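Local structure of protein-disulfide isomerase (Novosphingobium aromaticivorans, 3GMF) at residues 20-25 against 171-176. The protein probably acts as a thioredoxin-fold thiol-disulfide oxidoreductase or isomerase that forms or rearranges disulfide bonds in other proteins. Numbering follows the deposited sequence.
Sequences VEFVSY and SFMIDG
The ring of Phe22 turns its edge to Met173, whose CG lies in the ring plane 3.4 Å from Phe22 CE2; Val20 CG1 sits over one face, offset toward the rim. Met173 SD stays at the same edge, 5.3 Å from the centroid of the Phe22 ring, a Met-aromatic contact made beside the ring. On the other side of the sheet the Phe172 ring likewise uses its edge, meeting the aliphatic part of Glu21: Phe172 CE1 lies 3.8 Å from Glu21 CG. With Glu21 CG anti to the carbonyl carbon (chi1 -57°), this methylene lies at the ring edge, and the chain runs on extended, its carboxylate plane turned 77° from that ring. Four backbone hydrogen bonds join the antiparallel strands. Val20 and Met173 form one hydrogen-bonded pair, Phe22 and Ser171 the other; the bond from Phe22 N to Ser171 O is short and nearly straight (2.8 Å, 175°). Between them Glu21 and Phe172 form a non-hydrogen-bonded pair, where Phe172 CA approaches Val20 O at 3.2 Å in a CA-H...O contact. Strand 171-174 thus joins the central sheet of the thioredoxin fold beside 17-23, which pairs in parallel with 51-57 across its other edge, while Phe33 of helix 28-46 packs against both Glu21 and Phe172.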
ATOM      1  N   VAL A  20      -7.125   0.818 -10.922  1.00 20.64           N
ATOM      2  CA  VAL A  20      -7.101   0.360  -9.527  1.00 20.29           C
ATOM      3  C   VAL A  20      -5.862  -0.496  -9.326  1.00 22.25           C
ATOM      4  O   VAL A  20      -5.623  -1.401 -10.117  1.00 21.35           O
ATOM      5  CB  VAL A  20      -8.320  -0.489  -9.203  1.00 20.57           C
ATOM      6  CG1 VAL A  20      -8.209  -1.084  -7.795  1.00 25.56           C
ATOM      7  CG2 VAL A  20      -9.583   0.374  -9.313  1.00 22.74           C
ATOM      8  N   GLU A  21      -5.114  -0.232  -8.254  1.00 20.02           N
ATOM      9  CA  GLU A  21      -3.864  -0.960  -7.940  1.00 20.58           C
ATOM     10  C   GLU A  21      -4.080  -1.635  -6.598  1.00 22.73           C
ATOM     11  O   GLU A  21      -4.451  -0.952  -5.647  1.00 22.10           O
ATOM     12  CB  GLU A  21      -2.686   0.013  -7.779  1.00 24.40           C
ATOM     13  CG  GLU A  21      -2.403   0.926  -8.991  1.00 23.93           C
ATOM     14  CD  GLU A  21      -1.148   1.795  -8.799  1.00 27.66           C
ATOM     15  OE1 GLU A  21      -0.680   1.941  -7.655  1.00 28.58           O
ATOM     16  OE2 GLU A  21      -0.625   2.311  -9.803  1.00 30.08           O
ATOM     17  N   PHE A  22      -3.918  -2.966  -6.539  1.00 17.77           N
ATOM     18  CA  PHE A  22      -3.962  -3.704  -5.277  1.00 19.67           C
ATOM     19  C   PHE A  22      -2.520  -3.938  -4.927  1.00 19.15           C
ATOM     20  O   PHE A  22      -1.813  -4.673  -5.635  1.00 20.18           O
ATOM     21  CB  PHE A  22      -4.676  -5.052  -5.444  1.00 21.31           C
ATOM     22  CG  PHE A  22      -6.116  -4.934  -5.873  1.00 23.28           C
ATOM     23  CD1 PHE A  22      -7.133  -4.804  -4.930  1.00 22.63           C
ATOM     24  CD2 PHE A  22      -6.456  -4.987  -7.220  1.00 23.82           C
ATOM     25  CE1 PHE A  22      -8.482  -4.713  -5.333  1.00 22.24           C
ATOM     26  CE2 PHE A  22      -7.793  -4.917  -7.616  1.00 26.12           C
ATOM     27  CZ  PHE A  22      -8.800  -4.754  -6.672  1.00 26.00           C
ATOM     28  N   VAL A  23      -2.054  -3.299  -3.858  1.00 22.35           N
ATOM     29  CA  VAL A  23      -0.613  -3.324  -3.545  1.00 17.76           C
ATOM     30  C   VAL A  23      -0.386  -3.617  -2.061  1.00 19.66           C
ATOM     31  O   VAL A  23      -1.252  -3.371  -1.223  1.00 18.07           O
ATOM     32  CB  VAL A  23       0.129  -2.011  -3.945  1.00 18.99           C
ATOM     33  CG1 VAL A  23       0.007  -1.752  -5.485  1.00 23.30           C
ATOM     34  CG2 VAL A  23      -0.393  -0.815  -3.128  1.00 22.77           C
ATOM     35  N   SER A  24       0.820  -4.097  -1.757  1.00 19.32           N
ATOM     36  CA  SER A  24       1.163  -4.525  -0.407  1.00 19.47           C
ATOM     37  C   SER A  24       2.524  -3.958  -0.036  1.00 19.75           C
ATOM     38  O   SER A  24       3.446  -4.042  -0.845  1.00 19.79           O
ATOM     39  CB  SER A  24       1.239  -6.044  -0.377  1.00 20.65           C
ATOM     40  OG  SER A  24       1.967  -6.500   0.762  1.00 21.33           O
ATOM     41  N   TYR A  25       2.647  -3.421   1.185  1.00 18.79           N
ATOM     42  CA  TYR A  25       3.928  -2.782   1.628  1.00 21.36           C
ATOM     43  C   TYR A  25       5.093  -3.742   1.802  1.00 20.26           C
ATOM     44  O   TYR A  25       6.249  -3.312   1.825  1.00 21.17           O
ATOM     45  CB  TYR A  25       3.741  -1.953   2.908  1.00 20.30           C
ATOM     46  CG  TYR A  25       2.813  -0.779   2.706  1.00 24.55           C
ATOM     47  CD1 TYR A  25       3.219   0.318   1.929  1.00 25.49           C
ATOM     48  CD2 TYR A  25       1.535  -0.755   3.278  1.00 23.15           C
ATOM     49  CE1 TYR A  25       2.379   1.401   1.717  1.00 23.75           C
ATOM     50  CE2 TYR A  25       0.658   0.358   3.066  1.00 20.87           C
ATOM     51  CZ  TYR A  25       1.106   1.421   2.283  1.00 23.32           C
ATOM     52  OH  TYR A  25       0.270   2.493   2.070  1.00 26.98           O
ATOM     53  N   SER A 171      -1.542  -6.214  -8.261  1.00 17.84           N
ATOM     54  CA  SER A 171      -2.514  -6.576  -9.289  1.00 19.91           C
ATOM     55  C   SER A 171      -3.296  -5.326  -9.659  1.00 21.71           C
ATOM     56  O   SER A 171      -3.315  -4.349  -8.901  1.00 21.34           O
ATOM     57  CB  SER A 171      -3.449  -7.687  -8.798  1.00 20.73           C
ATOM     58  OG  SER A 171      -2.753  -8.917  -8.633  1.00 22.31           O
ATOM     59  N   PHE A 172      -3.967  -5.360 -10.815  1.00 22.06           N
ATOM     60  CA  PHE A 172      -4.563  -4.153 -11.373  1.00 21.27           C
ATOM     61  C   PHE A 172      -5.923  -4.427 -11.972  1.00 24.56           C
ATOM     62  O   PHE A 172      -6.153  -5.503 -12.499  1.00 23.02           O
ATOM     63  CB  PHE A 172      -3.634  -3.574 -12.458  1.00 19.98           C
ATOM     64  CG  PHE A 172      -2.233  -3.350 -11.978  1.00 20.97           C
ATOM     65  CD1 PHE A 172      -1.948  -2.257 -11.155  1.00 20.15           C
ATOM     66  CD2 PHE A 172      -1.213  -4.241 -12.315  1.00 21.58           C
ATOM     67  CE1 PHE A 172      -0.667  -2.066 -10.674  1.00 18.62           C
ATOM     68  CE2 PHE A 172       0.106  -4.037 -11.846  1.00 21.32           C
ATOM     69  CZ  PHE A 172       0.364  -2.949 -11.052  1.00 17.41           C
ATOM     70  N   MET A 173      -6.813  -3.439 -11.882  1.00 22.98           N
ATOM     71  CA  MET A 173      -8.024  -3.432 -12.715  1.00 25.27           C
ATOM     72  C   MET A 173      -8.117  -2.147 -13.522  1.00 25.93           C
ATOM     73  O   MET A 173      -7.717  -1.070 -13.060  1.00 25.83           O
ATOM     74  CB  MET A 173      -9.358  -3.606 -11.935  1.00 29.58           C
ATOM     75  CG  MET A 173      -9.373  -4.282 -10.566  1.00 45.29           C
ATOM     76  SD  MET A 173     -11.150  -4.485 -10.085  1.00 33.13           S
ATOM     77  CE  MET A 173     -11.605  -5.855 -11.114  1.00 52.68           C
ATOM     78  N   ILE A 174      -8.633  -2.256 -14.745  1.00 30.92           N
ATOM     79  CA  ILE A 174      -8.938  -1.052 -15.521  1.00 37.91           C
ATOM     80  C   ILE A 174     -10.417  -1.105 -15.853  1.00 43.13           C
ATOM     81  O   ILE A 174     -10.918  -2.121 -16.358  1.00 32.50           O
ATOM     82  CB  ILE A 174      -8.077  -0.888 -16.794  1.00 39.46           C
ATOM     83  CG1 ILE A 174      -6.594  -0.707 -16.452  1.00 35.72           C
ATOM     84  CG2 ILE A 174      -8.544   0.324 -17.585  1.00 29.81           C
ATOM     85  CD1 ILE A 174      -5.686  -0.645 -17.656  1.00 42.06           C
ATOM     86  N   ASP A 175     -11.118  -0.031 -15.489  1.00 47.29           N
ATOM     87  CA  ASP A 175     -12.546   0.113 -15.741  1.00 49.76           C
ATOM     88  C   ASP A 175     -13.317  -1.170 -15.370  1.00 47.16           C
ATOM     89  O   ASP A 175     -14.105  -1.680 -16.161  1.00 46.38           O
ATOM     90  CB  ASP A 175     -12.786   0.557 -17.205  1.00 51.71           C
ATOM     91  CG  ASP A 175     -12.002   1.833 -17.586  1.00 53.57           C
ATOM     92  OD1 ASP A 175     -11.643   2.632 -16.685  1.00 45.43           O
ATOM     93  OD2 ASP A 175     -11.755   2.049 -18.799  1.00 44.14           O
ATOM     94  N   GLY A 176     -13.029  -1.708 -14.178  1.00 43.14           N
ATOM     95  CA  GLY A 176     -13.704  -2.896 -13.652  1.00 37.37           C
ATOM     96  C   GLY A 176     -13.231  -4.292 -14.058  1.00 38.63           C
ATOM     97  O   GLY A 176     -13.763  -5.285 -13.569  1.00 45.66           O
TER